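Local coordinates for protein possible flavin reductase (Haemophilus somnus 129PT, PDB 2R0X) that probably binds FMN and reduces flavins with a nicotinamide cofactor, perhaps NADPH, on a split-barrel fold, at residues Val19-Thr24 with Ser78-Ile83; Asn82-Pro87 with Glu91-Asn96. All coordinates share one frame; numbering follows the deposited sequence. Where two conformers were deposited one is given.

Contact 1: Val19-Thr24 with Ser78-Ile83; sequences VHIVTT and SSLSNI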
ATOM      1  N   VAL A  19       9.183   2.541   0.632  1.00  5.77           N
ATOM      2  CA  VAL A  19       9.322   3.657   1.529  1.00  5.15           C
ATOM      3  C   VAL A  19       9.305   4.931   0.721  1.00  5.30           C
ATOM      4  O   VAL A  19       9.950   5.048  -0.305  1.00  5.62           O
ATOM      5  CB  VAL A  19      10.631   3.567   2.331  1.00  6.03           C
ATOM      6  CG1 VAL A  19      10.703   4.697   3.363  1.00  7.41           C
ATOM      7  CG2 VAL A  19      10.779   2.216   3.039  1.00  8.71           C
ATOM      8  N   HIS A  20       8.536   5.900   1.176  1.00  5.66           N
ATOM      9  CA  HIS A  20       8.333   7.159   0.472  1.00  5.71           C
ATOM     10  C   HIS A  20       8.518   8.316   1.442  1.00  5.36           C
ATOM     11  O   HIS A  20       8.285   8.188   2.668  1.00  6.94           O
ATOM     12  CB  HIS A  20       6.906   7.237  -0.079  1.00  5.77           C
ATOM     13  CG  HIS A  20       6.418   6.006  -0.703  1.00  5.33           C
ATOM     14  ND1 HIS A  20       6.580   5.737  -2.039  1.00  6.45           N
ATOM     15  CD2 HIS A  20       5.801   4.950  -0.135  1.00  6.16           C
ATOM     16  CE1 HIS A  20       6.096   4.527  -2.255  1.00  6.75           C
ATOM     17  NE2 HIS A  20       5.618   4.028  -1.121  1.00  6.90           N
ATOM     18  N   ILE A  21       8.898   9.483   0.923  1.00  4.83           N
ATOM     19  CA  ILE A  21       8.830  10.720   1.669  1.00  5.55           C
ATOM     20  C   ILE A  21       7.764  11.576   0.976  1.00  4.64           C
ATOM     21  O   ILE A  21       7.859  11.846  -0.245  1.00  5.36           O
ATOM     22  CB  ILE A  21      10.169  11.430   1.787  1.00  6.48           C
ATOM     23  CG1 ILE A  21      11.108  10.592   2.654  1.00  6.52           C
ATOM     24  CG2 ILE A  21       9.969  12.816   2.418  1.00  6.65           C
ATOM     25  CD1 ILE A  21      12.564  11.083   2.669  1.00  7.94           C
ATOM     26  N   VAL A  22       6.701  11.888   1.699  1.00  4.73           N
ATOM     27  CA  VAL A  22       5.541  12.588   1.162  1.00  5.02           C
ATOM     28  C   VAL A  22       5.678  14.034   1.574  1.00  5.26           C
ATOM     29  O   VAL A  22       5.777  14.329   2.752  1.00  6.56           O
ATOM     30  CB  VAL A  22       4.264  11.953   1.707  1.00  6.38           C
ATOM     31  CG1 VAL A  22       3.021  12.753   1.227  1.00  7.56           C
ATOM     32  CG2 VAL A  22       4.191  10.455   1.266  1.00  7.36           C
ATOM     33  N   THR A  23       5.635  14.955   0.609  1.00  5.61           N
ATOM     34  CA  THR A  23       5.916  16.359   0.894  1.00  5.65           C
ATOM     35  C   THR A  23       4.806  17.244   0.343  1.00  6.38           C
ATOM     36  O   THR A  23       4.023  16.868  -0.499  1.00  6.80           O
ATOM     37  CB  THR A  23       7.218  16.779   0.215  1.00  6.32           C
ATOM     38  OG1 THR A  23       7.060  16.661  -1.181  1.00  7.46           O
ATOM     39  CG2 THR A  23       8.406  15.937   0.695  1.00  6.91           C
ATOM     40  N   THR A  24       4.804  18.476   0.847  1.00  6.71           N
ATOM     41  CA  THR A  24       3.936  19.531   0.362  1.00  7.69           C
ATOM     42  C   THR A  24       4.667  20.857   0.622  1.00  8.80           C
ATOM     43  O   THR A  24       5.664  20.925   1.345  1.00  9.98           O
ATOM     44  CB  THR A  24       2.525  19.487   1.002  1.00  7.74           C
ATOM     45  OG1 THR A  24       1.640  20.336   0.274  1.00  9.91           O
ATOM     46  CG2 THR A  24       2.532  19.900   2.474  1.00  8.71           C
ATOM     47  N   SER A  78      18.063   5.424   2.971  1.00  7.67           N
ATOM     48  CA  SER A  78      17.533   5.037   4.263  1.00  8.52           C
ATOM     49  C   SER A  78      17.763   6.059   5.380  1.00  7.75           C
ATOM     50  O   SER A  78      16.921   6.181   6.264  1.00  7.97           O
ATOM     51  CB  SER A  78      18.054   3.670   4.692  1.00 10.59           C
ATOM     52  OG  SER A  78      19.439   3.642   4.917  1.00 11.32           O
ATOM     53  N   SER A  79      18.882   6.802   5.387  0.50  8.33           N
ATOM     54  CA  SER A  79      19.048   7.860   6.393  0.50  8.80           C
ATOM     55  C   SER A  79      17.965   8.902   6.199  0.50  7.78           C
ATOM     56  O   SER A  79      17.348   9.333   7.159  0.50  8.03           O
ATOM     57  CB  SER A  79      20.460   8.475   6.366  0.50 10.66           C
ATOM     58  OG  SER A  79      20.587   9.581   7.245  0.70 15.89           O
ATOM     59  N   LEU A  80      17.694   9.269   4.950  1.00  7.92           N
ATOM     60  CA  LEU A  80      16.676  10.276   4.692  1.00  8.32           C
ATOM     61  C   LEU A  80      15.310   9.800   5.201  1.00  7.44           C
ATOM     62  O   LEU A  80      14.521  10.579   5.761  1.00  7.82           O
ATOM     63  CB  LEU A  80      16.661  10.649   3.216  1.00  9.55           C
ATOM     64  CG  LEU A  80      15.981  11.952   2.891  1.00 10.82           C
ATOM     65  CD1 LEU A  80      16.741  13.146   3.478  1.00 10.22           C
ATOM     66  CD2 LEU A  80      15.901  12.034   1.370  1.00 12.65           C
ATOM     67  N   SER A  81      15.002   8.525   4.980  1.00  7.51           N
ATOM     68  CA  SER A  81      13.800   7.925   5.519  1.00  7.33           C
ATOM     69  C   SER A  81      13.710   8.140   7.030  1.00  6.73           C
ATOM     70  O   SER A  81      12.685   8.599   7.576  1.00  6.96           O
ATOM     71  CB  SER A  81      13.802   6.430   5.218  1.00  7.57           C
ATOM     72  OG  SER A  81      12.709   5.795   5.831  1.00  9.10           O
ATOM     73  N   ASN A  82      14.779   7.814   7.753  1.00  7.43           N
ATOM     74  CA  ASN A  82      14.780   8.017   9.190  1.00  7.94           C
ATOM     75  C   ASN A  82      14.616   9.479   9.556  1.00  6.86           C
ATOM     76  O   ASN A  82      13.877   9.805  10.492  1.00  7.18           O
ATOM     77  CB  ASN A  82      16.082   7.454   9.799  1.00  8.30           C
ATOM     78  CG  ASN A  82      16.137   5.940   9.786  1.00 10.33           C
ATOM     79  OD1 ASN A  82      15.143   5.264   9.508  1.00 11.66           O
ATOM     80  ND2 ASN A  82      17.307   5.394  10.130  1.00 13.05           N
ATOM     81  N   ILE A  83      15.293  10.375   8.872  1.00  7.07           N
ATOM     82  CA  ILE A  83      15.201  11.782   9.176  1.00  7.87           C
ATOM     83  C   ILE A  83      13.766  12.312   9.044  1.00  7.19           C
ATOM     84  O   ILE A  83      13.294  13.078   9.894  1.00  7.73           O
ATOM     85  CB  ILE A  83      16.176  12.550   8.245  1.00  7.82           C
ATOM     86  CG1 ILE A  83      17.616  12.339   8.731  1.00  8.52           C
ATOM     87  CG2 ILE A  83      15.793  14.041   8.091  1.00  8.70           C
ATOM     88  CD1 ILE A  83      18.643  12.672   7.654  1.00 10.47           C
TER

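Contact 2: Asn82-Pro87 with Glu91-Asn96; sequences NIFASP and EERFSN. With SO4 (sulfate ion), chain H.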
ATOM      1  N   ASN A  82      14.779   7.814   7.753  1.00  7.43           N
ATOM      2  CA  ASN A  82      14.780   8.017   9.190  1.00  7.94           C
ATOM      3  C   ASN A  82      14.616   9.479   9.556  1.00  6.86           C
ATOM      4  O   ASN A  82      13.877   9.805  10.492  1.00  7.18           O
ATOM      5  CB  ASN A  82      16.082   7.454   9.799  1.00  8.30           C
ATOM      6  CG  ASN A  82      16.137   5.940   9.786  1.00 10.33           C
ATOM      7  OD1 ASN A  82      15.143   5.264   9.508  1.00 11.66           O
ATOM      8  ND2 ASN A  82      17.307   5.394  10.130  1.00 13.05           N
ATOM      9  N   ILE A  83      15.293  10.375   8.872  1.00  7.07           N
ATOM     10  CA  ILE A  83      15.201  11.782   9.176  1.00  7.87           C
ATOM     11  C   ILE A  83      13.766  12.312   9.044  1.00  7.19           C
ATOM     12  O   ILE A  83      13.294  13.078   9.894  1.00  7.73           O
ATOM     13  CB  ILE A  83      16.176  12.550   8.245  1.00  7.82           C
ATOM     14  CG1 ILE A  83      17.616  12.339   8.731  1.00  8.52           C
ATOM     15  CG2 ILE A  83      15.793  14.041   8.091  1.00  8.70           C
ATOM     16  CD1 ILE A  83      18.643  12.672   7.654  1.00 10.47           C
ATOM     17  N   PHE A  84      13.079  11.890   7.999  1.00  6.49           N
ATOM     18  CA  PHE A  84      11.705  12.320   7.778  1.00  6.49           C
ATOM     19  C   PHE A  84      10.639  11.567   8.596  1.00  7.18           C
ATOM     20  O   PHE A  84       9.470  11.877   8.535  1.00  7.65           O
ATOM     21  CB  PHE A  84      11.381  12.322   6.283  1.00  6.76           C
ATOM     22  CG  PHE A  84      11.772  13.603   5.591  1.00  6.41           C
ATOM     23  CD1 PHE A  84      13.039  13.788   5.079  1.00  7.11           C
ATOM     24  CD2 PHE A  84      10.803  14.595   5.416  1.00  7.43           C
ATOM     25  CE1 PHE A  84      13.352  15.006   4.459  1.00  7.63           C
ATOM     26  CE2 PHE A  84      11.140  15.762   4.782  1.00  7.79           C
ATOM     27  CZ  PHE A  84      12.426  15.944   4.283  1.00  8.03           C
ATOM     28  N   ALA A  85      11.092  10.636   9.423  1.00  7.74           N
ATOM     29  CA  ALA A  85      10.250   9.950  10.415  1.00  9.00           C
ATOM     30  C   ALA A  85      10.488  10.425  11.825  1.00  9.86           C
ATOM     31  O   ALA A  85       9.912   9.858  12.752  1.00 12.48           O
ATOM     32  CB  ALA A  85      10.530   8.433  10.343  1.00  9.49           C
ATOM     33  N   SER A  86      11.363  11.392  12.026  0.50  8.65           N
ATOM     34  CA  SER A  86      11.827  11.772  13.356  0.50  9.45           C
ATOM     35  C   SER A  86      11.549  13.253  13.669  0.50  9.45           C
ATOM     36  O   SER A  86      11.498  14.075  12.780  0.50  8.38           O
ATOM     37  CB  SER A  86      13.337  11.512  13.434  0.50  9.89           C
ATOM     38  OG  SER A  86      13.695  10.163  13.170  0.70 12.20           O
ATOM     39  N   PRO A  87      11.364  13.610  14.945  1.00 10.79           N
ATOM     40  CA  PRO A  87      10.984  14.963  15.367  1.00 12.52           C
ATOM     41  C   PRO A  87      12.153  15.944  15.222  1.00 12.69           C
ATOM     42  O   PRO A  87      12.802  16.371  16.198  1.00 16.72           O
ATOM     43  CB  PRO A  87      10.542  14.792  16.813  1.00 12.99           C
ATOM     44  CG  PRO A  87      11.365  13.691  17.273  1.00 12.40           C
ATOM     45  CD  PRO A  87      11.473  12.731  16.110  1.00 12.31           C
ATOM     46  N   GLU A  91      13.205  22.486   8.490  1.00 11.87           N
ATOM     47  CA  GLU A  91      14.419  23.024   7.936  1.00 13.37           C
ATOM     48  C   GLU A  91      15.573  22.047   8.012  1.00 11.74           C
ATOM     49  O   GLU A  91      16.316  21.861   7.045  1.00 12.41           O
ATOM     50  CB  GLU A  91      14.761  24.331   8.631  1.00 16.18           C
ATOM     51  CG  GLU A  91      15.865  25.087   7.951  1.00 18.01           C
ATOM     52  N   GLU A  92      15.732  21.410   9.153  1.00 11.77           N
ATOM     53  CA  GLU A  92      16.771  20.408   9.310  1.00 12.65           C
ATOM     54  C   GLU A  92      16.506  19.231   8.374  1.00 10.25           C
ATOM     55  O   GLU A  92      17.396  18.796   7.666  1.00 10.67           O
ATOM     56  CB  GLU A  92      16.936  19.938  10.747  1.00 15.67           C
ATOM     57  CG  GLU A  92      17.884  18.695  10.885  1.00 18.69           C
ATOM     58  CD  GLU A  92      19.321  18.853  10.303  1.00 21.04           C
ATOM     59  OE1 GLU A  92      19.819  19.992  10.376  1.00 20.64           O
ATOM     60  OE2 GLU A  92      19.942  17.835   9.795  1.00 23.03           O
ATOM     61  N   ARG A  93      15.268  18.733   8.343  1.00  9.47           N
ATOM     62  CA  ARG A  93      14.958  17.596   7.480  1.00  9.40           C
ATOM     63  C   ARG A  93      15.356  17.900   6.022  1.00  8.27           C
ATOM     64  O   ARG A  93      16.059  17.134   5.380  1.00  9.35           O
ATOM     65  CB  ARG A  93      13.489  17.221   7.544  1.00  8.51           C
ATOM     66  CG  ARG A  93      13.017  16.588   8.820  1.00  9.16           C
ATOM     67  CD  ARG A  93      11.514  16.297   8.730  1.00  9.06           C
ATOM     68  NE  ARG A  93      11.033  15.428   9.783  1.00 10.14           N
ATOM     69  CZ  ARG A  93       9.751  15.127   9.925  1.00 10.36           C
ATOM     70  NH1 ARG A  93       8.848  15.678   9.157  1.00 11.67           N
ATOM     71  NH2 ARG A  93       9.378  14.300  10.865  1.00 11.52           N
ATOM     72  N   PHE A  94      14.840  18.993   5.484  1.00  8.73           N
ATOM     73  CA  PHE A  94      15.005  19.274   4.048  1.00  9.79           C
ATOM     74  C   PHE A  94      16.469  19.535   3.712  1.00 11.26           C
ATOM     75  O   PHE A  94      16.914  19.260   2.579  1.00 10.92           O
ATOM     76  CB  PHE A  94      14.072  20.402   3.557  1.00  9.54           C
ATOM     77  CG  PHE A  94      12.651  19.914   3.311  1.00  8.33           C
ATOM     78  CD1 PHE A  94      11.737  19.789   4.347  1.00  8.80           C
ATOM     79  CD2 PHE A  94      12.302  19.440   2.087  1.00  7.85           C
ATOM     80  CE1 PHE A  94      10.491  19.256   4.133  1.00  8.33           C
ATOM     81  CE2 PHE A  94      11.079  18.905   1.857  1.00  8.13           C
ATOM     82  CZ  PHE A  94      10.159  18.861   2.881  1.00  8.55           C
ATOM     83  N   SER A  95      17.248  20.052   4.676  1.00 10.67           N
ATOM     84  CA  SER A  95      18.669  20.321   4.432  1.00 10.67           C
ATOM     85  C   SER A  95      19.488  19.091   4.030  1.00 11.58           C
ATOM     86  O   SER A  95      20.586  19.233   3.519  1.00 12.45           O
ATOM     87  CB  SER A  95      19.300  21.000   5.644  1.00 11.86           C
ATOM     88  OG  SER A  95      19.636  20.045   6.630  1.00 12.50           O
ATOM     89  N   ASN A  96      18.950  17.898   4.243  1.00 10.64           N
ATOM     90  CA  ASN A  96      19.655  16.650   4.034  1.00 12.11           C
ATOM     91  C   ASN A  96      19.539  16.057   2.637  1.00 10.68           C
ATOM     92  O   ASN A  96      19.987  14.935   2.402  1.00 13.92           O
ATOM     93  CB  ASN A  96      19.199  15.618   5.076  1.00 11.77           C
ATOM     94  CG  ASN A  96      19.810  15.865   6.384  1.00 13.93           C
ATOM     95  OD1 ASN A  96      20.951  15.506   6.597  1.00 16.80           O
ATOM     96  ND2 ASN A  96      19.051  16.481   7.294  1.00 14.00           N
TER
HETATM   97  S   SO4 H 164       5.692  15.142  11.112  0.70 10.21           S
HETATM   98  O1  SO4 H 164       5.865  16.559  10.801  0.70 13.12           O
HETATM   99  O2  SO4 H 164       4.327  14.812  11.222  0.70 12.68           O
HETATM  100  O3  SO4 H 164       6.455  14.995  12.332  0.70 15.83           O
HETATM  101  O4  SO4 H 164       6.370  14.338  10.090  0.70 13.88           O

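Contact 1: Val19-Thr24 with Ser78-Ile83
Ile21 of the strand and Ser81 of the helix mark the closest backbone approach, their CA atoms 6.9 Å apart. Residues 20-24 are extended, whereas 78-83 form a regular helix, with Asn82 N bonded to Ser78 O and Ile83 N to Ser79 O. No hydrogen bond joins the two segments; strand side chains reach across to side-chain and backbone atoms of the helix.

Val19 and Ile21, two residues apart on the strand, both direct CB toward the helix. Ile21 reaches it with CD1, which lies 3.5 Å from Leu80 CG and 3.7 Å from Leu80 CD2. Its chain is extended at the end (chi2 171°), which carries CD1 out to the helix; the two side chains cross at about a right angle. Val19 uses one branch: CG1, opposite the backbone N (chi1 -175°), sits 3.4 Å from Ser81 OG.

That hydroxyl is hydrogen-bonded to Tyr155 OH, so the valine methyl packs against a polar atom already provided for. Strand 17-25 belongs to the split barrel, and helix 78-84 lies against it here. Only 153 Å² is buried, both sides summed, which implies a small, buried van der Waals seam, without directional bonds between the two segments.

Contact 2: Asn82-Pro87 with Glu91-Asn96
Arg93 and Phe84 meet through carbon atoms first. Arg93 CB lies over one face of the Phe84 ring, 3.8 Å from its centroid and 18° off the normal, a CH-pi contact. Farther along, Arg93 CD passes Phe84 CD2, while the aliphatic chain runs extended from CG to NE (chi2 179°) and carries the guanidinium to the carbonyls of Ile83 and Ser86. Ile83 CG2 packs on Arg93 CG, and its CD1 touches the Asn96 amide carbon CG at 3.6 Å.

The aromatic interaction is T-shaped: the edge of Phe84 faces the ring of Phe94, with centroids 5.0 Å apart and planes at 86°. Phe84 CZ stands over the centre of the Phe94 ring.

These contacts join helix 78-84 to helix 90-94 across a short connection, on one side of the split barrel characteristic of flavin reductase-like domains. Toward the barrel, Phe84 also packs on Ile21 and Phe94 on Thr23, both of strand 17-25.

Polar contacts gather at the guanidinium. Arg93 NH2 donates to Ser86 O at 2.9 Å, approaching from above the carbonyl plane; Arg93 NE adds weak bonds to Ile83 O and Ser86 O. Within the segment 82-87, Ala85 N donates to Asn82 O; in one of two conformers, and so less certainly, Ser86 OG reaches that oxygen from the opposite face of the carbonyl plane.

The sulfate ion, probably from the crystallisation liquor, meets the guanidinium edge: its O4 accepts from Arg93 NH1 at 3.0 Å and from Arg93 NH2 at 3.1 Å. Arg57 NE and Ala58 N also bond to this anion, whose charge would probably ease the closeness of the two arginines.

Helix 78-84 serves both contacts, which overlap at Asn82 and Ile83 and have centres 8 Å apart. Contact 1 is core, about 7 Å from the centre of the chain, with all four touching residues buried; contact 2 lies about 13 Å out and is partly buried. Their chemistry follows this difference: contact 1 has no hydrogen bond across it, whereas contact 2 adds aromatic packing and an arginine whose polar end meets backbone carbonyls and an anion. They touch directly, with Ile21 CG2 3.6 Å from Phe84 CD2 and Leu80 CD1 3.8 Å from Asn96 CB, so the two contacts adjoin, strand 17-25 meeting Phe84 and helix 78-84 meeting the loop residue Asn96.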